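Local coordinates for protein S-adenosylmethionine:tRNA ribosyltransferase-isomerase (Thermotoga maritima, PDB 1VKY) that probably transfers the ribose moiety of S-adenosylmethionine to the preQ1 base of tRNA and isomerizes it to give epoxyqueuosine in the queuosine pathway, at residues E25-P31 with R334-F340; L62-L68 with L199-Q205; I287-F293 with M312-F317. All blocks are in the same frame, centred on the assembly; numbering follows the deposited sequence.

Contact 1 of 3, residues E25-P31 with R334-F340; sequences ELIAQEP and RYRFFSF
The guanidinium of R334 has L26 CD2 over the centre of one face and E25 OE2 at its edge. It lies at one end of a single beta bridge between I27 and F337, which joins the N-terminal loop to the loop leading into strand 343-346. R334 NH2 bonds E25 OE2 at 3.1 Å, within 1° of the guanidinium plane and on the anti lone pair of the carboxylate oxygen, while NH1 adds a weak second bond. A water accepts from NH1 and donates to the same oxygen. The F340 ring has A28 O at its edge, S339 CB over one face, toward the rim, and P31 alongside it, with P31 CD 3.8 Å from F340 CD2. In the bridge, F337 N donates to L26 O at 2.8 Å, and A28 N to F337 O at 3.2 Å in the carbonyl plane. R334, just past helix 320-332, has the positive phi (71°) of a Schellman motif, and its chain, bent at chi2 (-68°) and again at chi3, brings the guanidinium back over L26. R336 NH2 is salt-bridged to D342, and Q29 OE1 bonds S339 OG of the second subunit, so the contact also borders the interface between subunits. Beyond the bridge, one water binds three backbone groups, donating to A28 O and F337 O and accepting from F340 N at 2.8 Å.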
loop_
_atom_site.group_PDB
_atom_site.type_symbol
_atom_site.label_atom_id
_atom_site.label_comp_id
_atom_site.label_asym_id
_atom_site.label_seq_id
_atom_site.Cartn_x
_atom_site.Cartn_y
_atom_site.Cartn_z
ATOM N N GLU B 25 -4.473 -2.054 -14.496
ATOM C CA GLU B 25 -5.322 -1.114 -13.775
ATOM C C GLU B 25 -6.107 -1.810 -12.638
ATOM O O GLU B 25 -6.595 -1.159 -11.733
ATOM C CB GLU B 25 -6.271 -0.319 -14.713
ATOM C CG GLU B 25 -7.362 -1.059 -15.455
ATOM C CD GLU B 25 -6.913 -1.711 -16.733
ATOM O OE1 GLU B 25 -5.699 -1.855 -16.899
ATOM O OE2 GLU B 25 -7.776 -2.091 -17.582
ATOM N N LEU B 26 -6.184 -3.133 -12.668
ATOM C CA LEU B 26 -6.925 -3.865 -11.636
ATOM C C LEU B 26 -6.128 -4.117 -10.372
ATOM O O LEU B 26 -6.703 -4.554 -9.362
ATOM C CB LEU B 26 -7.468 -5.174 -12.219
ATOM C CG LEU B 26 -8.469 -4.974 -13.359
ATOM C CD1 LEU B 26 -9.070 -6.339 -13.791
ATOM C CD2 LEU B 26 -9.567 -4.053 -12.913
ATOM N N ILE B 27 -4.829 -3.836 -10.402
ATOM C CA ILE B 27 -4.022 -3.938 -9.190
ATOM C C ILE B 27 -4.263 -2.691 -8.342
ATOM O O ILE B 27 -3.808 -1.620 -8.680
ATOM C CB ILE B 27 -2.544 -4.149 -9.527
ATOM C CG1 ILE B 27 -2.385 -5.423 -10.363
ATOM C CG2 ILE B 27 -1.688 -4.173 -8.266
ATOM C CD1 ILE B 27 -1.005 -5.701 -10.793
ATOM N N ALA B 28 -4.966 -2.876 -7.225
ATOM C CA ALA B 28 -5.395 -1.801 -6.352
ATOM C C ALA B 28 -4.231 -1.122 -5.616
ATOM O O ALA B 28 -3.311 -1.775 -5.159
ATOM C CB ALA B 28 -6.369 -2.324 -5.361
ATOM N N GLN B 29 -4.281 0.207 -5.515
ATOM C CA GLN B 29 -3.240 0.967 -4.825
ATOM C C GLN B 29 -3.669 1.330 -3.439
ATOM O O GLN B 29 -2.847 1.618 -2.595
ATOM C CB GLN B 29 -2.913 2.210 -5.631
ATOM C CG GLN B 29 -2.542 1.825 -7.025
ATOM C CD GLN B 29 -2.048 2.964 -7.854
ATOM O OE1 GLN B 29 -1.172 3.709 -7.428
ATOM N NE2 GLN B 29 -2.582 3.088 -9.049
ATOM N N GLU B 30 -4.969 1.300 -3.201
ATOM C CA GLU B 30 -5.522 1.557 -1.879
ATOM C C GLU B 30 -6.787 0.735 -1.666
ATOM O O GLU B 30 -7.545 0.440 -2.622
ATOM C CB GLU B 30 -5.856 3.046 -1.742
ATOM C CG GLU B 30 -6.691 3.606 -2.884
ATOM C CD GLU B 30 -6.769 5.124 -2.850
ATOM O OE1 GLU B 30 -7.068 5.684 -1.763
ATOM O OE2 GLU B 30 -6.540 5.766 -3.907
ATOM N N PRO B 31 -7.036 0.398 -0.417
ATOM C CA PRO B 31 -8.217 -0.386 -0.072
ATOM C C PRO B 31 -9.519 0.401 -0.102
ATOM O O PRO B 31 -9.531 1.628 -0.002
ATOM C CB PRO B 31 -7.909 -0.876 1.343
ATOM C CG PRO B 31 -6.976 0.127 1.919
ATOM C CD PRO B 31 -6.202 0.707 0.763
ATOM N N ARG B 334 -13.893 -7.336 -13.402
ATOM C CA ARG B 334 -13.168 -6.144 -12.970
ATOM C C ARG B 334 -12.979 -6.126 -11.454
ATOM O O ARG B 334 -12.991 -5.075 -10.800
ATOM C CB ARG B 334 -13.876 -4.866 -13.499
ATOM C CG ARG B 334 -14.162 -4.869 -15.018
ATOM C CD ARG B 334 -12.940 -4.786 -15.907
ATOM N NE ARG B 334 -12.233 -3.521 -15.735
ATOM C CZ ARG B 334 -11.036 -3.226 -16.262
ATOM N NH1 ARG B 334 -10.373 -4.092 -17.019
ATOM N NH2 ARG B 334 -10.494 -2.048 -16.019
ATOM N N TYR B 335 -12.762 -7.300 -10.864
ATOM C CA TYR B 335 -12.360 -7.335 -9.459
ATOM C C TYR B 335 -11.031 -6.594 -9.332
ATOM O O TYR B 335 -10.241 -6.510 -10.300
ATOM C CB TYR B 335 -12.145 -8.786 -8.962
ATOM C CG TYR B 335 -13.388 -9.506 -8.515
ATOM C CD1 TYR B 335 -14.404 -9.810 -9.410
ATOM C CD2 TYR B 335 -13.549 -9.900 -7.173
ATOM C CE1 TYR B 335 -15.565 -10.509 -8.986
ATOM C CE2 TYR B 335 -14.688 -10.598 -6.748
ATOM C CZ TYR B 335 -15.698 -10.892 -7.652
ATOM O OH TYR B 335 -16.819 -11.604 -7.180
ATOM N N ARG B 336 -10.736 -6.171 -8.120
ATOM C CA ARG B 336 -9.434 -5.616 -7.810
ATOM C C ARG B 336 -8.531 -6.652 -7.151
ATOM O O ARG B 336 -8.993 -7.465 -6.311
ATOM C CB ARG B 336 -9.582 -4.423 -6.899
ATOM C CG ARG B 336 -10.401 -3.262 -7.481
ATOM C CD ARG B 336 -10.764 -2.230 -6.416
ATOM N NE ARG B 336 -11.255 -2.909 -5.212
ATOM C CZ ARG B 336 -10.724 -2.850 -3.982
ATOM N NH1 ARG B 336 -9.649 -2.082 -3.703
ATOM N NH2 ARG B 336 -11.304 -3.578 -3.011
ATOM N N PHE B 337 -7.249 -6.590 -7.526
ATOM C CA PHE B 337 -6.258 -7.612 -7.225
ATOM C C PHE B 337 -5.154 -7.109 -6.309
ATOM O O PHE B 337 -4.934 -5.908 -6.139
ATOM C CB PHE B 337 -5.632 -8.121 -8.514
ATOM C CG PHE B 337 -6.545 -8.966 -9.336
ATOM C CD1 PHE B 337 -7.646 -8.425 -9.943
ATOM C CD2 PHE B 337 -6.246 -10.285 -9.570
ATOM C CE1 PHE B 337 -8.470 -9.192 -10.706
ATOM C CE2 PHE B 337 -7.087 -11.072 -10.344
ATOM C CZ PHE B 337 -8.190 -10.524 -10.898
ATOM N N PHE B 338 -4.472 -8.070 -5.716
ATOM C CA PHE B 338 -3.312 -7.848 -4.881
ATOM C C PHE B 338 -3.713 -7.360 -3.514
ATOM O O PHE B 338 -4.855 -7.526 -3.094
ATOM C CB PHE B 338 -2.272 -6.970 -5.642
ATOM C CG PHE B 338 -0.867 -7.109 -5.174
ATOM C CD1 PHE B 338 -0.286 -8.350 -5.014
ATOM C CD2 PHE B 338 -0.120 -5.989 -4.861
ATOM C CE1 PHE B 338 1.012 -8.460 -4.581
ATOM C CE2 PHE B 338 1.187 -6.107 -4.431
ATOM C CZ PHE B 338 1.749 -7.322 -4.297
ATOM N N SER B 339 -2.721 -6.890 -2.762
ATOM C CA SER B 339 -2.835 -6.644 -1.344
ATOM C C SER B 339 -3.971 -5.741 -0.849
ATOM O O SER B 339 -4.420 -5.905 0.307
ATOM C CB SER B 339 -1.479 -6.101 -0.846
ATOM O OG SER B 339 -0.468 -7.110 -1.038
ATOM N N PHE B 340 -4.402 -4.772 -1.658
ATOM C CA PHE B 340 -5.442 -3.819 -1.253
ATOM C C PHE B 340 -6.718 -4.039 -2.018
ATOM O O PHE B 340 -7.666 -3.238 -1.890
ATOM C CB PHE B 340 -4.947 -2.363 -1.424
ATOM C CG PHE B 340 -3.681 -2.122 -0.683
ATOM C CD1 PHE B 340 -2.467 -2.093 -1.348
ATOM C CD2 PHE B 340 -3.688 -2.132 0.712
ATOM C CE1 PHE B 340 -1.273 -1.987 -0.642
ATOM C CE2 PHE B 340 -2.510 -2.011 1.430
ATOM C CZ PHE B 340 -1.291 -1.942 0.749
HETATM O O HOH W 1 -8.545 -3.757 -19.500
HETATM O O HOH W 2 -3.526 -4.260 -4.248
HETATM O O HOH W 3 -9.012 0.373 -4.808
#

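Contact 2 of 3, residues L62-L68 with L199-Q205; sequences LEPGDLL and LKKKGVQ
L199, on the last turn of helix 193-202, spreads its two methyls between two leucines of the other segment. Its CD2 meets L62 CD1 at 3.6 Å, the two side chains lying at a slant, whereas its CD1 meets L68 CD1 at 3.8 Å with the chains nearly perpendicular. V204 divides its branches in a similar way: CG1, anti to the backbone N (chi1 -179°), touches L68 CD1 and D66 O, and CG2 touches L62 CB and E63 O. On the other face of the strands L67 CD1 rests against Q205 CB, and both side chains also touch helix 240-252.

K202 reaches out with an extended chain, and its NZ bonds L62 O at 2.8 Å, nearly along the C=O axis; I59 O takes a second bond from the same ammonium. A methionine in its place would probably leave L62 O and I59 O without the donor they share. The type II turn from E63 to D66 needs glycine at G65 (phi 92°), and E63 N bonds D66 OD2, which is also salt-bridged to R255. G65 N bonds G203 O at 2.8 Å from above the carbonyl plane. G203 closes the helix with a Schellman motif; a CB there would be jammed against the carbonyl O of K202, which alone calls for glycine, and also pressed against P64 CB. Past it, Q205 N bonds D66 O, and L68 N bonds Q205 O at 2.9 Å, setting parallel strands 67-75 and 205-213 side by side at the start of their pairing in the mixed sheet.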
loop_
_atom_site.group_PDB
_atom_site.type_symbol
_atom_site.label_atom_id
_atom_site.label_comp_id
_atom_site.label_asym_id
_atom_site.label_seq_id
_atom_site.Cartn_x
_atom_site.Cartn_y
_atom_site.Cartn_z
ATOM N N LEU B 62 -20.788 -19.084 7.252
ATOM C CA LEU B 62 -20.161 -19.568 8.459
ATOM C C LEU B 62 -21.237 -19.973 9.411
ATOM O O LEU B 62 -22.269 -19.340 9.516
ATOM C CB LEU B 62 -19.234 -18.508 9.098
ATOM C CG LEU B 62 -18.049 -18.066 8.199
ATOM C CD1 LEU B 62 -17.297 -16.845 8.752
ATOM C CD2 LEU B 62 -17.110 -19.212 7.936
ATOM N N GLU B 63 -20.975 -21.049 10.115
ATOM C CA GLU B 63 -21.898 -21.572 11.086
ATOM C C GLU B 63 -21.328 -21.520 12.504
ATOM O O GLU B 63 -20.132 -21.367 12.687
ATOM C CB GLU B 63 -22.294 -22.977 10.700
ATOM C CG GLU B 63 -21.178 -23.946 10.500
ATOM C CD GLU B 63 -21.654 -25.209 9.818
ATOM O OE1 GLU B 63 -21.859 -25.188 8.568
ATOM O OE2 GLU B 63 -21.829 -26.193 10.556
ATOM N N PRO B 64 -22.193 -21.599 13.504
ATOM C CA PRO B 64 -21.753 -21.621 14.890
ATOM C C PRO B 64 -20.720 -22.737 15.099
ATOM O O PRO B 64 -20.865 -23.850 14.576
ATOM C CB PRO B 64 -23.056 -21.906 15.664
ATOM C CG PRO B 64 -24.146 -21.438 14.787
ATOM C CD PRO B 64 -23.668 -21.666 13.397
ATOM N N GLY B 65 -19.633 -22.419 15.780
ATOM C CA GLY B 65 -18.584 -23.419 15.988
ATOM C C GLY B 65 -17.467 -23.424 14.939
ATOM O O GLY B 65 -16.415 -24.000 15.188
ATOM N N ASP B 66 -17.658 -22.810 13.769
ATOM C CA ASP B 66 -16.533 -22.685 12.838
ATOM C C ASP B 66 -15.396 -21.865 13.494
ATOM O O ASP B 66 -15.657 -21.022 14.361
ATOM C CB ASP B 66 -16.958 -22.018 11.541
ATOM C CG ASP B 66 -17.727 -22.940 10.620
ATOM O OD1 ASP B 66 -17.645 -24.199 10.776
ATOM O OD2 ASP B 66 -18.440 -22.460 9.708
ATOM N N LEU B 67 -14.154 -22.087 13.049
ATOM C CA LEU B 67 -12.981 -21.397 13.626
ATOM C C LEU B 67 -12.255 -20.610 12.555
ATOM O O LEU B 67 -11.804 -21.185 11.576
ATOM C CB LEU B 67 -12.007 -22.400 14.276
ATOM C CG LEU B 67 -10.769 -21.793 14.985
ATOM C CD1 LEU B 67 -11.097 -21.164 16.297
ATOM C CD2 LEU B 67 -9.726 -22.862 15.222
ATOM N N LEU B 68 -12.158 -19.294 12.753
ATOM C CA LEU B 68 -11.400 -18.417 11.885
ATOM C C LEU B 68 -10.015 -18.278 12.481
ATOM O O LEU B 68 -9.874 -17.866 13.626
ATOM C CB LEU B 68 -12.049 -17.022 11.769
ATOM C CG LEU B 68 -13.236 -16.947 10.791
ATOM C CD1 LEU B 68 -14.029 -15.626 10.932
ATOM C CD2 LEU B 68 -12.780 -17.057 9.419
ATOM N N LEU B 199 -19.838 -11.872 13.783
ATOM C CA LEU B 199 -19.433 -13.283 13.668
ATOM C C LEU B 199 -19.410 -13.981 15.021
ATOM O O LEU B 199 -19.893 -15.141 15.197
ATOM C CB LEU B 199 -18.037 -13.380 13.013
ATOM C CG LEU B 199 -18.016 -13.052 11.526
ATOM C CD1 LEU B 199 -16.610 -12.783 11.002
ATOM C CD2 LEU B 199 -18.702 -14.160 10.713
ATOM N N LYS B 200 -18.833 -13.295 16.002
ATOM C CA LYS B 200 -18.780 -13.894 17.330
ATOM C C LYS B 200 -20.204 -14.098 17.889
ATOM O O LYS B 200 -20.501 -15.114 18.524
ATOM C CB LYS B 200 -17.963 -13.003 18.275
ATOM C CG LYS B 200 -16.476 -13.029 17.988
ATOM C CD LYS B 200 -15.686 -12.060 18.918
ATOM C CE LYS B 200 -14.193 -12.319 18.748
ATOM N NZ LYS B 200 -13.347 -11.377 19.510
ATOM N N LYS B 201 -21.090 -13.145 17.625
ATOM C CA LYS B 201 -22.508 -13.264 18.056
ATOM C C LYS B 201 -23.199 -14.473 17.449
ATOM O O LYS B 201 -24.119 -15.006 18.034
ATOM C CB LYS B 201 -23.312 -12.020 17.654
ATOM C CG LYS B 201 -23.103 -10.804 18.548
ATOM N N LYS B 202 -22.794 -14.856 16.242
ATOM C CA LYS B 202 -23.320 -16.033 15.566
ATOM C C LYS B 202 -22.723 -17.314 16.141
ATOM O O LYS B 202 -23.213 -18.411 15.851
ATOM C CB LYS B 202 -23.037 -15.929 14.049
ATOM C CG LYS B 202 -23.780 -16.996 13.184
ATOM C CD LYS B 202 -23.568 -16.806 11.652
ATOM C CE LYS B 202 -24.509 -17.745 10.859
ATOM N NZ LYS B 202 -24.475 -17.556 9.393
ATOM N N GLY B 203 -21.674 -17.210 16.968
ATOM C CA GLY B 203 -21.042 -18.416 17.541
ATOM C C GLY B 203 -19.789 -18.859 16.761
ATOM O O GLY B 203 -19.257 -19.944 16.985
ATOM N N VAL B 204 -19.314 -18.021 15.852
ATOM C CA VAL B 204 -18.022 -18.289 15.184
ATOM C C VAL B 204 -16.822 -18.012 16.155
ATOM O O VAL B 204 -16.770 -16.981 16.781
ATOM C CB VAL B 204 -17.891 -17.449 13.920
ATOM C CG1 VAL B 204 -16.554 -17.743 13.193
ATOM C CG2 VAL B 204 -19.074 -17.727 12.990
ATOM N N GLN B 205 -15.881 -18.942 16.272
ATOM C CA GLN B 205 -14.707 -18.754 17.129
ATOM C C GLN B 205 -13.501 -18.200 16.360
ATOM O O GLN B 205 -13.424 -18.321 15.130
ATOM C CB GLN B 205 -14.351 -20.081 17.771
ATOM C CG GLN B 205 -15.476 -20.572 18.702
ATOM C CD GLN B 205 -15.004 -21.586 19.709
ATOM O OE1 GLN B 205 -13.812 -21.631 20.089
ATOM N NE2 GLN B 205 -15.941 -22.410 20.166
#

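Contact 3 of 3, residues I287-F293 with M312-F317; sequences IYPPFEF and MLVAAF
A316 O receives a hydrogen bond of 2.6 Å from a water that in turn accepts from F291 N, linking helix 309-318 to the loop between strands 279-281 and 298-302. Otherwise the loop packs on the helix through apolar and aromatic side chains. F293 and F317 form a T-shaped pair, the edge of F317 directed at the face of F293, with centroids 4.8 Å apart and planes at 80°. F317 CD1 stands over the centre of the F293 ring, and F291 CD2 lies over the opposite face, so that ring is held from both sides. F317 CG, anti to the backbone N (chi1 -171°), directs the ring toward F293, and R45 makes a cation-pi contact with F317.

A316 CB fits into the bend of the loop, touching P289 N and F291 CB at 3.7 Å each and I287 CG2 at 3.8 Å. P289 CG leans on A315 CB, next to the cis peptide that precedes P290. I287 also packs on L313, where helix 261-270 adds V264 to the same apolar patch. At the far end M312 makes a Met-aromatic contact with Y288: SD lies in the ring plane at its edge, 3.8 Å from CE1.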
loop_
_atom_site.group_PDB
_atom_site.type_symbol
_atom_site.label_atom_id
_atom_site.label_comp_id
_atom_site.label_asym_id
_atom_site.label_seq_id
_atom_site.Cartn_x
_atom_site.Cartn_y
_atom_site.Cartn_z
ATOM N N ILE B 287 3.765 -25.471 -1.211
ATOM C CA ILE B 287 2.477 -26.034 -1.532
ATOM C C ILE B 287 2.194 -25.761 -3.011
ATOM O O ILE B 287 2.206 -24.618 -3.467
ATOM C CB ILE B 287 1.380 -25.463 -0.626
ATOM C CG1 ILE B 287 1.712 -25.742 0.836
ATOM C CG2 ILE B 287 -0.004 -25.950 -1.094
ATOM C CD1 ILE B 287 0.755 -25.068 1.857
ATOM N N TYR B 288 1.953 -26.841 -3.741
ATOM C CA TYR B 288 1.795 -26.820 -5.193
ATOM C C TYR B 288 0.828 -27.955 -5.542
ATOM O O TYR B 288 0.857 -29.000 -4.872
ATOM C CB TYR B 288 3.180 -27.072 -5.791
ATOM C CG TYR B 288 3.299 -26.922 -7.278
ATOM C CD1 TYR B 288 3.539 -25.681 -7.854
ATOM C CD2 TYR B 288 3.170 -28.035 -8.129
ATOM C CE1 TYR B 288 3.633 -25.520 -9.225
ATOM C CE2 TYR B 288 3.258 -27.871 -9.539
ATOM C CZ TYR B 288 3.515 -26.604 -10.073
ATOM O OH TYR B 288 3.644 -26.369 -11.448
ATOM N N PRO B 289 -0.005 -27.815 -6.567
ATOM C CA PRO B 289 -1.044 -28.845 -6.841
ATOM C C PRO B 289 -0.423 -30.128 -7.398
ATOM O O PRO B 289 0.530 -30.031 -8.129
ATOM C CB PRO B 289 -1.907 -28.208 -7.922
ATOM C CG PRO B 289 -1.396 -26.863 -8.152
ATOM C CD PRO B 289 -0.035 -26.753 -7.568
ATOM N N PRO B 290 -0.923 -31.319 -7.070
ATOM C CA PRO B 290 -1.991 -31.535 -6.126
ATOM C C PRO B 290 -1.498 -31.557 -4.663
ATOM O O PRO B 290 -0.392 -32.024 -4.385
ATOM C CB PRO B 290 -2.511 -32.915 -6.548
ATOM C CG PRO B 290 -1.305 -33.608 -6.948
ATOM C CD PRO B 290 -0.472 -32.593 -7.679
ATOM N N PHE B 291 -2.301 -31.055 -3.736
ATOM C CA PHE B 291 -1.879 -31.043 -2.319
ATOM C C PHE B 291 -3.072 -31.383 -1.433
ATOM O O PHE B 291 -4.168 -30.874 -1.674
ATOM C CB PHE B 291 -1.342 -29.644 -1.947
ATOM C CG PHE B 291 -0.581 -29.595 -0.632
ATOM C CD1 PHE B 291 0.788 -29.780 -0.594
ATOM C CD2 PHE B 291 -1.242 -29.331 0.564
ATOM C CE1 PHE B 291 1.473 -29.731 0.625
ATOM C CE2 PHE B 291 -0.538 -29.237 1.775
ATOM C CZ PHE B 291 0.801 -29.414 1.787
ATOM N N GLU B 292 -2.842 -32.200 -0.401
ATOM C CA GLU B 292 -3.867 -32.576 0.561
ATOM C C GLU B 292 -3.775 -31.694 1.817
ATOM O O GLU B 292 -2.767 -31.719 2.530
ATOM C CB GLU B 292 -3.670 -34.028 1.002
ATOM C CG GLU B 292 -4.743 -34.568 1.939
ATOM C CD GLU B 292 -6.125 -34.697 1.270
ATOM O OE1 GLU B 292 -6.222 -34.774 0.012
ATOM O OE2 GLU B 292 -7.129 -34.718 2.019
ATOM N N PHE B 293 -4.849 -30.960 2.080
ATOM C CA PHE B 293 -4.893 -30.047 3.211
ATOM C C PHE B 293 -5.400 -30.823 4.426
ATOM O O PHE B 293 -6.535 -31.270 4.456
ATOM C CB PHE B 293 -5.697 -28.815 2.846
ATOM C CG PHE B 293 -4.988 -27.983 1.834
ATOM C CD1 PHE B 293 -5.032 -28.328 0.471
ATOM C CD2 PHE B 293 -4.203 -26.916 2.235
ATOM C CE1 PHE B 293 -4.292 -27.601 -0.486
ATOM C CE2 PHE B 293 -3.475 -26.196 1.328
ATOM C CZ PHE B 293 -3.499 -26.535 -0.055
ATOM N N MET B 312 -0.145 -20.464 -6.921
ATOM C CA MET B 312 0.076 -21.918 -6.936
ATOM C C MET B 312 -0.504 -22.593 -5.667
ATOM O O MET B 312 -1.090 -23.668 -5.739
ATOM C CB MET B 312 1.557 -22.255 -7.061
ATOM C CG MET B 312 2.212 -21.801 -8.380
ATOM S SD MET B 312 4.007 -21.906 -8.208
ATOM C CE MET B 312 4.445 -21.065 -9.748
ATOM N N LEU B 313 -0.362 -21.947 -4.513
ATOM C CA LEU B 313 -0.919 -22.503 -3.265
ATOM C C LEU B 313 -2.444 -22.538 -3.336
ATOM O O LEU B 313 -3.058 -23.530 -3.004
ATOM C CB LEU B 313 -0.462 -21.654 -2.090
ATOM C CG LEU B 313 -0.869 -21.985 -0.649
ATOM C CD1 LEU B 313 0.116 -21.312 0.332
ATOM C CD2 LEU B 313 -2.280 -21.552 -0.351
ATOM N N VAL B 314 -3.072 -21.437 -3.730
ATOM C CA VAL B 314 -4.521 -21.403 -3.824
ATOM C C VAL B 314 -5.047 -22.397 -4.871
ATOM O O VAL B 314 -6.084 -23.041 -4.682
ATOM C CB VAL B 314 -5.034 -19.964 -4.105
ATOM C CG1 VAL B 314 -6.487 -19.963 -4.267
ATOM C CG2 VAL B 314 -4.655 -19.063 -2.939
ATOM N N ALA B 315 -4.323 -22.559 -5.967
ATOM C CA ALA B 315 -4.676 -23.565 -6.965
ATOM C C ALA B 315 -4.646 -24.973 -6.354
ATOM O O ALA B 315 -5.522 -25.797 -6.621
ATOM C CB ALA B 315 -3.692 -23.465 -8.160
ATOM N N ALA B 316 -3.670 -25.243 -5.491
ATOM C CA ALA B 316 -3.630 -26.540 -4.841
ATOM C C ALA B 316 -4.888 -26.663 -3.984
ATOM O O ALA B 316 -5.448 -27.741 -3.856
ATOM C CB ALA B 316 -2.395 -26.697 -4.001
ATOM N N PHE B 317 -5.319 -25.569 -3.362
ATOM C CA PHE B 317 -6.438 -25.660 -2.400
ATOM C C PHE B 317 -7.794 -25.859 -3.100
ATOM O O PHE B 317 -8.618 -26.652 -2.673
ATOM C CB PHE B 317 -6.495 -24.410 -1.525
ATOM C CG PHE B 317 -7.456 -24.547 -0.404
ATOM C CD1 PHE B 317 -7.123 -25.313 0.714
ATOM C CD2 PHE B 317 -8.714 -23.983 -0.470
ATOM C CE1 PHE B 317 -8.041 -25.499 1.751
ATOM C CE2 PHE B 317 -9.646 -24.172 0.602
ATOM C CZ PHE B 317 -9.271 -24.928 1.693
HETATM O O HOH W 4 -4.786 -29.979 -4.989
#

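Overall arrangement
From the N terminus, residues 25-31 form the first half of contact 1, whose partner, 334-340, arrives only near the C terminus. Contact 1 thus closes a loop of 302 residues that contains both other contacts. Within it, contact 2 opens at 62-68 and closes at 199-205, spanning the six-stranded antiparallel sheet; contact 3 follows in series, bringing 287-293 and 312-317 together across 18 residues. Contact 2 joins neighbouring strands of the mixed sheet, contact 3 fixes a loop to helix 309-318, and contact 1 holds the two terminal regions together. The three do not touch: contact 1 is about 17 Å from contact 2 and contact 3 about 11 Å from either, between nearest atoms.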